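Local structure of carbohydrate binding module (Uncultured bacterium, 2W3J) at residues L3-S7 against T26-I31; A8-C12 against P133-P137; V37-W43 against I108-T114; Y53-F59 against I121-T127; T70-N74 against V97-K102. The protein probably binds uronic acid sugars, as a calcium-containing family 35 carbohydrate-binding module with a beta-sandwich fold. One frame throughout, in Å; residues are numbered along the deposited sequence.

Contact 1: residues L3-S7 against T26-I31. With CA (calcium ion), chain C.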
# COMPACT_ATOMS: atom_id res chain seq x y z
N LEU A 3 7.11 -9.01 1.80
CA LEU A 3 5.70 -8.71 1.99
C LEU A 3 5.56 -7.85 3.21
O LEU A 3 5.92 -8.27 4.33
CB LEU A 3 4.93 -10.02 2.16
CG LEU A 3 3.43 -9.90 2.47
CD1 LEU A 3 2.72 -9.21 1.32
CD2 LEU A 3 2.79 -11.31 2.74
N PHE A 4 5.03 -6.63 3.02
CA PHE A 4 4.95 -5.63 4.09
C PHE A 4 3.53 -5.59 4.69
O PHE A 4 2.59 -5.30 3.98
CB PHE A 4 5.23 -4.22 3.52
CG PHE A 4 6.67 -4.03 3.06
CD1 PHE A 4 7.56 -3.36 3.87
CD2 PHE A 4 7.10 -4.53 1.83
CE1 PHE A 4 8.91 -3.17 3.47
CE2 PHE A 4 8.44 -4.36 1.43
CZ PHE A 4 9.32 -3.69 2.26
N GLU A 5 3.44 -5.89 5.98
CA GLU A 5 2.18 -5.89 6.73
C GLU A 5 2.15 -4.69 7.67
O GLU A 5 3.19 -4.21 8.16
CB GLU A 5 2.10 -7.18 7.57
CG GLU A 5 2.10 -8.42 6.71
CD GLU A 5 0.77 -8.70 6.04
OE1 GLU A 5 -0.22 -7.97 6.32
OE2 GLU A 5 0.69 -9.66 5.23
N GLU A 6 0.94 -4.25 7.99
CA GLU A 6 0.81 -3.24 9.03
C GLU A 6 1.38 -3.74 10.37
O GLU A 6 1.36 -4.95 10.66
CB GLU A 6 -0.66 -2.84 9.16
CG GLU A 6 -1.59 -3.90 9.74
CD GLU A 6 -1.69 -5.19 8.91
OE1 GLU A 6 -1.62 -5.14 7.65
OE2 GLU A 6 -1.87 -6.28 9.52
N SER A 7 1.93 -2.80 11.13
CA SER A 7 2.51 -3.07 12.44
C SER A 7 3.73 -4.01 12.39
O SER A 7 4.10 -4.61 13.41
CB SER A 7 1.44 -3.60 13.41
OG SER A 7 0.28 -2.79 13.38
N THR A 26 -4.18 -10.76 5.55
CA THR A 26 -2.98 -11.44 6.02
C THR A 26 -2.37 -10.62 7.15
O THR A 26 -2.76 -9.48 7.39
CB THR A 26 -1.96 -11.64 4.90
OG1 THR A 26 -1.62 -10.37 4.35
CG2 THR A 26 -2.53 -12.53 3.79
N GLY A 27 -1.44 -11.20 7.91
CA GLY A 27 -0.95 -10.50 9.09
C GLY A 27 -2.07 -10.31 10.09
O GLY A 27 -2.97 -11.17 10.19
N THR A 28 -2.03 -9.21 10.83
CA THR A 28 -2.98 -8.95 11.92
C THR A 28 -4.29 -8.30 11.45
O THR A 28 -5.27 -8.21 12.20
CB THR A 28 -2.36 -7.96 13.01
OG1 THR A 28 -2.21 -6.63 12.46
CG2 THR A 28 -1.05 -8.44 13.48
N GLY A 29 -4.30 -7.78 10.22
CA GLY A 29 -5.45 -6.95 9.84
C GLY A 29 -5.12 -6.14 8.62
O GLY A 29 -4.38 -6.60 7.77
N PHE A 30 -5.67 -4.94 8.55
CA PHE A 30 -5.45 -4.11 7.36
C PHE A 30 -5.65 -2.68 7.80
O PHE A 30 -6.11 -2.42 8.92
CB PHE A 30 -6.49 -4.45 6.28
CG PHE A 30 -7.92 -4.49 6.78
CD1 PHE A 30 -8.69 -3.33 6.84
CD2 PHE A 30 -8.49 -5.70 7.18
CE1 PHE A 30 -10.02 -3.35 7.30
CE2 PHE A 30 -9.84 -5.72 7.61
CZ PHE A 30 -10.59 -4.54 7.67
N ILE A 31 -5.27 -1.75 6.92
CA ILE A 31 -5.48 -0.33 7.19
C ILE A 31 -6.86 0.13 6.70
O ILE A 31 -7.24 -0.11 5.58
CB ILE A 31 -4.41 0.53 6.49
CG1 ILE A 31 -3.00 0.13 6.98
CG2 ILE A 31 -4.68 2.02 6.71
CD1 ILE A 31 -2.82 0.07 8.49
CA CA C . -2.49 -7.26 6.47
O HOH W 1 0.54 -7.79 10.75
O HOH W 2 -1.67 -4.38 14.28
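Glu5 meets Thr26 and Glu6 meets Thr28 across this contact, and the two segments share one calcium ion. Glu5 OE1 binds the metal at 2.4 Å and Glu6 OE1 at 2.6 Å, while Thr26 O and Gly29 O bind it from the other segment; Asp122 completes the site with its backbone oxygen and one carboxylate oxygen. Both glutamate chains bend at chi2 but start differently. In Glu5 CG lies opposite the carbonyl carbon (chi1 -62°), whereas Glu6 has CG wedged between its backbone N and carbonyl carbon (chi1 69°). Each second oxygen is put to use. The Thr26 side chain crosses Glu5 at about a right angle, and its OG1 donates to the syn lone pair of Glu5 OE2 at 2.6 Å; Thr28 OG1 donates to the anti lone pair of Glu6 OE2 at 3.0 Å. Residues 26 to 29 form a type II' turn, which suits Gly27 with its positive phi; a side chain there would also run into Glu5 OE1. On the apolar flank, Ile31 CD1 rests on Glu6 CB at 3.7 Å. A water joins Glu6 O to Thr28 N. With three carboxylates around one ion, the calcium probably offsets charges that would otherwise repel, and the threonine hydroxyls probably help fix the rotation of the two glutamates.

Contact 2: residues A8-C12 against P133-P137; sequences AVGFC and PAACP
Val9 and Pro133 bring the turn entering strand 11-14 against the C-terminal tail of this beta-sandwich module. Val9 CG1 meets Pro133 CG at 3.6 Å, the two side chains crossing at about a right angle; this methyl sits between the backbone N and the carbonyl carbon (chi1 67°), a position that brings it up to the CB-CG edge of the proline ring. Pro133 CB also packs on Gly10 CA at 3.8 Å. Glycine suits this place twice over, since a side chain would press on Pro133 CB and the backbone angles, at the third position of the type II turn from Ala8 to Phe11, would jam it against the preceding carbonyl. Polar contact between the segments runs through a water, which accepts from Gly10 N and donates to Ala134 O, both at 2.7 Å. Gly10 and Ala134 both bond to the backbone of Ser44, so the two segments share strand 40-47 as a neighbour. Among the sulfur contacts, Pro137 CD lies 4.2 Å from Cys12 SG. Cys12 SG and Cys136 SG are 3.1 Å apart, too long for a disulfide and shorter than an ordinary sulfur contact, so their bonding state is doubtful.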
# COMPACT_ATOMS: atom_id res chain seq x y z
N ALA A 8 4.31 -4.20 11.22
CA ALA A 8 5.52 -5.01 11.13
C ALA A 8 6.61 -4.04 10.70
O ALA A 8 6.31 -2.95 10.20
CB ALA A 8 5.35 -6.13 10.09
N VAL A 9 7.89 -4.40 10.87
CA VAL A 9 8.96 -3.51 10.45
C VAL A 9 8.80 -3.19 8.96
O VAL A 9 8.40 -4.03 8.16
CB VAL A 9 10.39 -4.12 10.78
CG1 VAL A 9 10.64 -5.36 9.95
CG2 VAL A 9 11.46 -3.12 10.52
N GLY A 10 9.10 -1.94 8.57
CA GLY A 10 8.92 -1.52 7.19
C GLY A 10 7.62 -0.71 7.07
O GLY A 10 7.43 0.01 6.09
N PHE A 11 6.75 -0.82 8.06
CA PHE A 11 5.49 -0.05 8.07
C PHE A 11 5.66 1.18 8.93
O PHE A 11 6.00 1.07 10.09
CB PHE A 11 4.34 -0.90 8.61
CG PHE A 11 3.02 -0.17 8.60
CD1 PHE A 11 2.24 -0.16 7.45
CD2 PHE A 11 2.58 0.50 9.73
CE1 PHE A 11 1.02 0.52 7.42
CE2 PHE A 11 1.35 1.20 9.70
CZ PHE A 11 0.59 1.19 8.52
N CYS A 12 5.42 2.37 8.36
CA CYS A 12 5.71 3.61 9.08
C CYS A 12 4.51 4.27 9.71
O CYS A 12 4.54 4.61 10.89
CB CYS A 12 6.38 4.63 8.15
SG CYS A 12 7.90 3.96 7.40
N PRO A 133 12.91 -4.78 4.64
CA PRO A 133 12.31 -3.62 5.27
C PRO A 133 13.43 -2.69 5.72
O PRO A 133 14.56 -3.13 5.87
CB PRO A 133 11.56 -4.20 6.48
CG PRO A 133 12.11 -5.58 6.67
CD PRO A 133 12.72 -6.02 5.40
N ALA A 134 13.11 -1.41 5.90
CA ALA A 134 14.07 -0.43 6.42
C ALA A 134 13.48 0.32 7.61
O ALA A 134 12.25 0.29 7.81
CB ALA A 134 14.47 0.56 5.30
N ALA A 135 14.32 0.99 8.40
CA ALA A 135 13.81 1.78 9.51
C ALA A 135 12.94 2.94 8.98
O ALA A 135 13.15 3.41 7.86
CB ALA A 135 14.97 2.35 10.33
N CYS A 136 12.00 3.39 9.79
CA CYS A 136 11.17 4.54 9.46
C CYS A 136 11.93 5.82 9.68
O CYS A 136 12.60 5.95 10.69
CB CYS A 136 9.95 4.54 10.36
SG CYS A 136 9.00 3.04 10.11
N PRO A 137 11.84 6.78 8.74
CA PRO A 137 12.56 8.06 8.92
C PRO A 137 12.18 8.79 10.20
O PRO A 137 11.12 8.49 10.78
CB PRO A 137 12.13 8.87 7.70
CG PRO A 137 10.84 8.21 7.21
CD PRO A 137 11.05 6.75 7.49
O HOH W 3 10.62 -0.17 9.86

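Contact 3: residues V37-W43 against I108-T114; sequences VGASIVW and IKLVAET
Strands 40-43 and 108-112 run antiparallel, 176° between their directions and their axes 4.7 Å apart at closest, as central neighbours in one sheet of the beta-sandwich, with backbone bonds continuing past Ser40 to Gly38. Trp43 N donates to Ile108 O at 2.9 Å, almost straight at 172°, and Ile41 and Leu110 exchange a pair of backbone bonds. Trp43, Ile41, Ile108 and Leu110 face the core, where large apolar groups fit. Ile41 CG2 lies over one face of the Trp43 ring, offset toward its rim, while CE3 touches Ile108 CG2 at 3.9 Å and Leu110 CB sits at the ring edge beside CZ3; strand 120-126 supplies Ile124 and Ile121 from the facing sheet. Ser40, Val42, Lys109 and Val111 occupy the other face, partly open to solvent, which suits mixed polar and beta-branched residues. Lys109 extends fully, CG opposite its backbone N (chi1 -176°); its CG and CD run across Val42 CG2 and its CE reaches Ser40. Replacing Lys109 by an alanine would probably leave Val42 CG2 and Ser40 CB without their aliphatic cover on this face. Near the end of the pair, Ala39 CB and Ala112 CB meet at 4.1 Å. Lys109 CE lies 3.5 Å from Ser40 CB, in a serine modelled in two positions.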
# COMPACT_ATOMS: atom_id res chain seq x y z
N VAL A 37 -9.63 13.08 1.36
CA VAL A 37 -8.59 13.30 0.38
C VAL A 37 -7.27 13.37 1.09
O VAL A 37 -7.16 13.97 2.17
CB VAL A 37 -8.82 14.64 -0.37
CG1 VAL A 37 -7.62 14.94 -1.24
CG2 VAL A 37 -10.06 14.50 -1.20
N GLY A 38 -6.25 12.71 0.52
CA GLY A 38 -4.93 12.75 1.12
C GLY A 38 -4.66 11.70 2.21
O GLY A 38 -3.56 11.64 2.75
N ALA A 39 -5.67 10.93 2.60
CA ALA A 39 -5.44 9.83 3.55
C ALA A 39 -4.31 8.95 2.96
O ALA A 39 -4.34 8.62 1.79
CB ALA A 39 -6.69 9.01 3.74
N SER A 40 -3.36 8.58 3.82
CA SER A 40 -2.13 7.93 3.36
C SER A 40 -1.65 6.76 4.19
O SER A 40 -2.01 6.60 5.36
CB SER A 40 -0.99 8.95 3.32
OG SER A 40 -0.65 9.42 4.61
N ILE A 41 -0.76 5.98 3.58
CA ILE A 41 -0.01 4.94 4.27
C ILE A 41 1.42 5.11 3.78
O ILE A 41 1.64 5.43 2.60
CB ILE A 41 -0.49 3.57 3.85
CG1 ILE A 41 -1.94 3.37 4.28
CG2 ILE A 41 0.41 2.51 4.53
CD1 ILE A 41 -2.56 2.05 3.67
N VAL A 42 2.38 4.93 4.69
CA VAL A 42 3.81 5.08 4.36
C VAL A 42 4.57 3.84 4.79
O VAL A 42 4.40 3.35 5.91
CB VAL A 42 4.40 6.29 5.12
CG1 VAL A 42 5.90 6.43 4.82
CG2 VAL A 42 3.65 7.59 4.71
N TRP A 43 5.45 3.38 3.90
CA TRP A 43 6.33 2.24 4.16
C TRP A 43 7.78 2.66 3.91
O TRP A 43 8.04 3.68 3.24
CB TRP A 43 6.03 1.12 3.18
CG TRP A 43 4.63 0.49 3.29
CD1 TRP A 43 4.26 -0.55 4.11
CD2 TRP A 43 3.49 0.83 2.51
NE1 TRP A 43 2.93 -0.88 3.86
CE2 TRP A 43 2.45 -0.06 2.88
CE3 TRP A 43 3.25 1.77 1.49
CZ2 TRP A 43 1.19 -0.02 2.29
CZ3 TRP A 43 1.98 1.81 0.91
CH2 TRP A 43 0.96 0.93 1.32
N ILE A 108 7.81 4.56 0.25
CA ILE A 108 6.70 4.35 -0.63
C ILE A 108 5.49 4.89 0.15
O ILE A 108 5.37 4.61 1.33
CB ILE A 108 6.44 2.85 -0.90
CG1 ILE A 108 7.66 2.21 -1.61
CG2 ILE A 108 5.18 2.70 -1.73
CD1 ILE A 108 7.39 0.73 -1.99
N LYS A 109 4.68 5.70 -0.52
CA LYS A 109 3.48 6.25 0.11
C LYS A 109 2.30 6.03 -0.83
O LYS A 109 2.41 6.10 -2.06
CB LYS A 109 3.70 7.74 0.48
CG LYS A 109 2.56 8.42 1.24
CD LYS A 109 2.98 9.89 1.62
CE LYS A 109 2.00 10.57 2.63
NZ LYS A 109 2.49 11.95 3.09
N LEU A 110 1.13 5.75 -0.25
CA LEU A 110 -0.05 5.66 -1.05
C LEU A 110 -1.00 6.74 -0.52
O LEU A 110 -1.22 6.82 0.70
CB LEU A 110 -0.68 4.28 -0.85
CG LEU A 110 -1.91 3.93 -1.70
CD1 LEU A 110 -1.61 3.80 -3.19
CD2 LEU A 110 -2.48 2.57 -1.21
N VAL A 111 -1.54 7.55 -1.43
CA VAL A 111 -2.24 8.79 -1.03
C VAL A 111 -3.60 8.88 -1.73
O VAL A 111 -3.70 8.86 -2.95
CB VAL A 111 -1.41 10.06 -1.42
CG1 VAL A 111 -2.16 11.36 -0.97
CG2 VAL A 111 -0.01 10.01 -0.76
N ALA A 112 -4.67 8.99 -0.93
CA ALA A 112 -6.02 8.99 -1.49
C ALA A 112 -6.28 10.24 -2.34
O ALA A 112 -5.99 11.36 -1.91
CB ALA A 112 -7.05 8.97 -0.34
N GLU A 113 -6.89 10.03 -3.49
CA GLU A 113 -7.22 11.14 -4.38
C GLU A 113 -8.64 11.64 -4.21
O GLU A 113 -8.99 12.70 -4.78
CB GLU A 113 -7.02 10.73 -5.82
CG GLU A 113 -5.57 10.54 -6.13
CD GLU A 113 -5.31 10.66 -7.60
OE1 GLU A 113 -5.88 11.59 -8.20
OE2 GLU A 113 -4.55 9.83 -8.14
N THR A 114 -9.44 10.92 -3.43
CA THR A 114 -10.86 11.29 -3.28
C THR A 114 -11.30 11.24 -1.85
O THR A 114 -10.59 10.73 -0.98
CB THR A 114 -11.79 10.37 -4.07
OG1 THR A 114 -11.98 9.11 -3.38
CG2 THR A 114 -11.24 10.11 -5.43

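Contact 4: residues Y53-F59 against I121-T127; sequences YTAQIRF and IDSIRVT. With CA (calcium ion), chain C.
Arg58 and Asp122 form a salt bridge, with Arg58 NH1 2.8 Å from Asp122 OD2. The oxygen lies in the guanidinium plane, but the nitrogen meets the carboxylate from above its plane, the two flat groups being turned 64° apart. An extended arginine chain (chi1 -173°) runs beside the aspartate in the same direction and brings its end to that oxygen. Asp122 thereby does two jobs: OD1 and its backbone O each bind the calcium ion at 2.4 Å, while OD2 takes the arginine, whose charge probably steadies the carboxylate. Arg58 NH1 has a second acceptor in Gly24 O. At the other end, Thr54 O receives both Thr127 N and Thr127 OG1, the hydroxyl at 2.9 Å, and the Tyr53 hydroxyl bonds to Ser49 O. A water links Gln56 O with Ser123 OG. Between these ends runs an antiparallel backbone ladder, with Gln56 N giving a bond of 2.7 Å to Arg125 O. A classic beta bulge interrupts it where Asp122 and Ser123 both face Arg58; the extra residue probably helps Asp122 turn toward the metal without breaking the sheet of the beta-sandwich. Ala55, Ile57, Phe59, Ile121, Ile124 and Val126 form an apolar set on the core face, of which Ile121, Ile124 and Val126 meet strand 40-47. Tyr53 presents its ring edge to Thr127 O. Ile57 CG1 packs on Ile124 CG1 at 3.8 Å, and Ile121 CD1 touches Phe59 CB at 3.9 Å.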
# COMPACT_ATOMS: atom_id res chain seq x y z
N TYR A 53 11.07 -2.20 -9.93
CA TYR A 53 10.53 -3.40 -9.29
C TYR A 53 9.02 -3.42 -9.41
O TYR A 53 8.40 -2.35 -9.49
CB TYR A 53 10.91 -3.41 -7.81
CG TYR A 53 12.41 -3.50 -7.56
CD1 TYR A 53 13.02 -4.73 -7.32
CD2 TYR A 53 13.21 -2.35 -7.55
CE1 TYR A 53 14.40 -4.80 -7.07
CE2 TYR A 53 14.59 -2.42 -7.30
CZ TYR A 53 15.16 -3.65 -7.07
OH TYR A 53 16.52 -3.73 -6.82
N THR A 54 8.42 -4.60 -9.44
CA THR A 54 6.95 -4.71 -9.41
C THR A 54 6.48 -4.84 -7.96
O THR A 54 6.96 -5.71 -7.23
CB THR A 54 6.46 -5.95 -10.16
OG1 THR A 54 6.98 -5.90 -11.49
CG2 THR A 54 4.95 -5.96 -10.21
N ALA A 55 5.56 -3.95 -7.55
CA ALA A 55 4.91 -4.03 -6.24
C ALA A 55 3.48 -4.52 -6.48
O ALA A 55 2.88 -4.26 -7.52
CB ALA A 55 4.88 -2.68 -5.55
N GLN A 56 2.96 -5.29 -5.54
CA GLN A 56 1.57 -5.66 -5.62
C GLN A 56 0.86 -5.26 -4.33
O GLN A 56 1.28 -5.63 -3.24
CB GLN A 56 1.44 -7.17 -5.81
CG GLN A 56 -0.04 -7.61 -5.89
CD GLN A 56 -0.17 -9.05 -6.28
OE1 GLN A 56 -0.18 -9.40 -7.48
NE2 GLN A 56 -0.26 -9.91 -5.29
N ILE A 57 -0.23 -4.51 -4.46
CA ILE A 57 -1.00 -4.06 -3.30
C ILE A 57 -2.24 -4.89 -3.19
O ILE A 57 -2.97 -5.04 -4.17
CB ILE A 57 -1.38 -2.57 -3.45
CG1 ILE A 57 -0.10 -1.74 -3.56
CG2 ILE A 57 -2.22 -2.09 -2.21
CD1 ILE A 57 -0.33 -0.23 -3.99
N ARG A 58 -2.47 -5.50 -2.02
CA ARG A 58 -3.67 -6.32 -1.84
C ARG A 58 -4.66 -5.48 -1.02
O ARG A 58 -4.29 -4.87 -0.02
CB ARG A 58 -3.34 -7.62 -1.10
CG ARG A 58 -4.49 -8.61 -1.02
CD ARG A 58 -3.98 -9.97 -0.47
NE ARG A 58 -5.02 -11.00 -0.52
CZ ARG A 58 -5.75 -11.40 0.53
NH1 ARG A 58 -5.60 -10.84 1.73
NH2 ARG A 58 -6.66 -12.35 0.35
N PHE A 59 -5.91 -5.44 -1.46
CA PHE A 59 -6.84 -4.47 -0.89
C PHE A 59 -8.26 -4.97 -0.92
O PHE A 59 -8.61 -5.90 -1.70
CB PHE A 59 -6.75 -3.12 -1.67
CG PHE A 59 -7.26 -3.18 -3.10
CD1 PHE A 59 -8.59 -2.82 -3.42
CD2 PHE A 59 -6.41 -3.59 -4.12
CE1 PHE A 59 -9.04 -2.86 -4.74
CE2 PHE A 59 -6.86 -3.64 -5.46
CZ PHE A 59 -8.17 -3.26 -5.77
N ILE A 121 -6.31 -1.49 2.99
CA ILE A 121 -5.04 -2.00 2.43
C ILE A 121 -4.47 -3.11 3.31
O ILE A 121 -4.14 -2.87 4.48
CB ILE A 121 -4.00 -0.89 2.29
CG1 ILE A 121 -4.57 0.29 1.47
CG2 ILE A 121 -2.68 -1.49 1.66
CD1 ILE A 121 -5.02 -0.14 0.06
N ASP A 122 -4.43 -4.32 2.77
CA ASP A 122 -3.98 -5.50 3.53
C ASP A 122 -2.45 -5.52 3.61
O ASP A 122 -1.86 -5.79 4.66
CB ASP A 122 -4.47 -6.76 2.81
CG ASP A 122 -4.03 -8.02 3.51
OD1 ASP A 122 -3.98 -8.00 4.77
OD2 ASP A 122 -3.76 -9.00 2.78
N SER A 123 -1.81 -5.27 2.48
CA SER A 123 -0.35 -5.40 2.43
C SER A 123 0.16 -4.83 1.12
O SER A 123 -0.60 -4.60 0.16
CB SER A 123 0.01 -6.90 2.46
OG SER A 123 -0.59 -7.60 1.34
N ILE A 124 1.46 -4.60 1.08
CA ILE A 124 2.14 -4.36 -0.18
C ILE A 124 3.31 -5.36 -0.28
O ILE A 124 3.99 -5.61 0.70
CB ILE A 124 2.58 -2.88 -0.39
CG1 ILE A 124 3.10 -2.70 -1.81
CG2 ILE A 124 3.63 -2.37 0.63
CD1 ILE A 124 3.39 -1.24 -2.09
N ARG A 125 3.43 -5.97 -1.46
CA ARG A 125 4.47 -6.97 -1.73
C ARG A 125 5.39 -6.41 -2.81
O ARG A 125 4.91 -6.06 -3.89
CB ARG A 125 3.82 -8.26 -2.25
CG ARG A 125 4.78 -9.45 -2.46
CD ARG A 125 4.08 -10.57 -3.18
NE ARG A 125 2.90 -11.07 -2.48
CZ ARG A 125 2.94 -12.03 -1.56
NH1 ARG A 125 4.10 -12.58 -1.22
NH2 ARG A 125 1.82 -12.43 -0.97
N VAL A 126 6.68 -6.30 -2.51
CA VAL A 126 7.62 -5.84 -3.54
C VAL A 126 8.45 -7.05 -4.01
O VAL A 126 9.14 -7.68 -3.20
CB VAL A 126 8.52 -4.73 -2.97
CG1 VAL A 126 9.56 -4.24 -4.04
CG2 VAL A 126 7.63 -3.56 -2.45
N THR A 127 8.35 -7.37 -5.29
CA THR A 127 9.07 -8.53 -5.82
C THR A 127 10.46 -8.17 -6.33
O THR A 127 10.72 -7.04 -6.74
CB THR A 127 8.28 -9.27 -6.90
OG1 THR A 127 7.96 -8.37 -7.97
CG2 THR A 127 7.02 -9.85 -6.32
CA CA C . -2.49 -7.26 6.47
O HOH W 4 10.27 -6.81 -9.47
O HOH W 5 0.40 -7.50 -1.31

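Contact 5: residues T70-N74 against V97-K102; sequences TVVVN and VDIPLK
Val73 and Ile99 sit at the tight centre of this contact, where one strand from each sheet of the beta-sandwich meets the other mainly through side chains. The strand axes approach to 8.0 Å and run 19° from parallel, a spacing bridged by branched aliphatic groups. Val73 forks into the gap. Its CG2 meets Ile99 CG2 at 3.8 Å, and its CG1, placed opposite the backbone N (chi1 176°), touches Leu101 CD2 at 3.9 Å. Val73 CG1 also comes to 3.3 Å from Pro100 O. Ile99 approaches Val73 at about a right angle, as it does Val71, whose CG1 lies 4.1 Å from Ile99 CG2. One isoleucine methyl thus serves both valines. Val71 CG2 and Val97 CG1 extend the apolar seam at a wider 4.3 Å. With an alanine at Val73, Ile99 CG2 and Leu101 CD2 would probably both lose a packing partner, opening a gap between the sheets. Toward the solvent the contact loosens. Asn74, with positive phi just past its strand, is passed obliquely by Lys102, which in one of its two modelled positions bends at chi3 and chi4. Polar Asn74 and Lys102 suit this margin, which Pro100 borders at the surface. Strand 69-73 is flanked in its own sheet by strands 76-81 and 104-112, and the core is continued by Ile78 against Val73 and by Ile108 against Ile99. Strand 93-101 forms an outer edge of the four-stranded sheet and pairs there with strand 51-60.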
# COMPACT_ATOMS: atom_id res chain seq x y z
N THR A 70 -2.75 7.62 -5.34
CA THR A 70 -1.48 7.76 -6.05
C THR A 70 -0.37 7.07 -5.29
O THR A 70 -0.25 7.24 -4.08
CB THR A 70 -1.08 9.24 -6.21
OG1 THR A 70 -2.21 10.00 -6.69
CG2 THR A 70 0.14 9.41 -7.14
N VAL A 71 0.46 6.34 -6.02
CA VAL A 71 1.66 5.71 -5.48
C VAL A 71 2.80 6.72 -5.61
O VAL A 71 3.06 7.22 -6.71
CB VAL A 71 2.00 4.43 -6.26
CG1 VAL A 71 3.31 3.79 -5.76
CG2 VAL A 71 0.82 3.42 -6.14
N VAL A 72 3.40 7.08 -4.47
CA VAL A 72 4.49 8.03 -4.39
C VAL A 72 5.75 7.27 -3.97
O VAL A 72 5.73 6.58 -2.96
CB VAL A 72 4.20 9.09 -3.32
CG1 VAL A 72 5.36 10.10 -3.21
CG2 VAL A 72 2.89 9.82 -3.66
N VAL A 73 6.85 7.41 -4.71
CA VAL A 73 8.05 6.67 -4.31
C VAL A 73 9.19 7.67 -4.18
O VAL A 73 9.43 8.43 -5.13
CB VAL A 73 8.39 5.56 -5.32
CG1 VAL A 73 9.69 4.85 -4.93
CG2 VAL A 73 7.21 4.54 -5.43
N ASN A 74 9.81 7.71 -3.01
CA ASN A 74 10.87 8.69 -2.73
C ASN A 74 10.41 10.12 -3.00
O ASN A 74 11.13 10.91 -3.63
CB ASN A 74 12.10 8.34 -3.53
CG ASN A 74 12.68 7.02 -3.11
OD1 ASN A 74 13.10 6.20 -3.94
ND2 ASN A 74 12.69 6.79 -1.81
N VAL A 97 1.93 -2.55 -9.61
CA VAL A 97 2.45 -1.27 -10.07
C VAL A 97 3.97 -1.36 -10.10
O VAL A 97 4.60 -1.90 -9.16
CB VAL A 97 1.95 -0.11 -9.17
CG1 VAL A 97 2.41 -0.29 -7.73
CG2 VAL A 97 2.40 1.25 -9.70
N ASP A 98 4.57 -0.87 -11.18
CA ASP A 98 6.02 -0.82 -11.27
C ASP A 98 6.57 0.43 -10.61
O ASP A 98 6.08 1.55 -10.84
CB ASP A 98 6.48 -0.92 -12.72
CG ASP A 98 6.25 -2.32 -13.31
OD1 ASP A 98 6.05 -3.28 -12.52
OD2 ASP A 98 6.26 -2.46 -14.55
N ILE A 99 7.58 0.26 -9.77
CA ILE A 99 8.13 1.39 -9.06
C ILE A 99 9.67 1.45 -9.17
O ILE A 99 10.35 0.42 -9.03
CB ILE A 99 7.70 1.37 -7.57
CG1 ILE A 99 8.15 0.08 -6.88
CG2 ILE A 99 6.18 1.48 -7.45
CD1 ILE A 99 7.97 0.13 -5.33
N PRO A 100 10.20 2.65 -9.41
CA PRO A 100 11.65 2.84 -9.45
C PRO A 100 12.20 2.94 -8.05
O PRO A 100 11.79 3.81 -7.28
CB PRO A 100 11.82 4.17 -10.21
CG PRO A 100 10.54 4.96 -9.85
CD PRO A 100 9.46 3.89 -9.77
N LEU A 101 13.14 2.06 -7.71
CA LEU A 101 13.78 2.11 -6.42
C LEU A 101 15.26 2.42 -6.58
O LEU A 101 15.89 2.03 -7.57
CB LEU A 101 13.63 0.78 -5.68
CG LEU A 101 12.18 0.38 -5.38
CD1 LEU A 101 12.15 -0.98 -4.70
CD2 LEU A 101 11.54 1.48 -4.48
N LYS A 102 15.81 3.09 -5.59
CA LYS A 102 17.23 3.42 -5.54
C LYS A 102 17.93 2.42 -4.64
O LYS A 102 17.29 1.78 -3.79
CB LYS A 102 17.41 4.82 -4.95
CG LYS A 102 16.70 5.94 -5.70
CD LYS A 102 17.35 7.30 -5.41
CE LYS A 102 16.65 8.11 -4.33
NZ LYS A 102 15.72 9.14 -4.89

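How the contacts relate
From the N terminus, contact 1 closes a short loop at the calcium ion before contacts 3, 4 and 5 open. Contact 2 begins within that loop and crosses contact 1, then closes only at the C-terminal tail, so contacts 3, 4 and 5 all nest inside it. Contacts 3 and 4 cross, their segments alternating along the chain, and pair strands in the two facing sheets, which pack together through Trp43 and Ile124. Contact 5 nests inside both and packs strand 69-73 of one sheet on strand 93-101 of the other. Contacts 1 and 4 share the metal, tying the N-terminal strand to strand 120-126, while contact 2 is linked to contact 3 through strand 40-47.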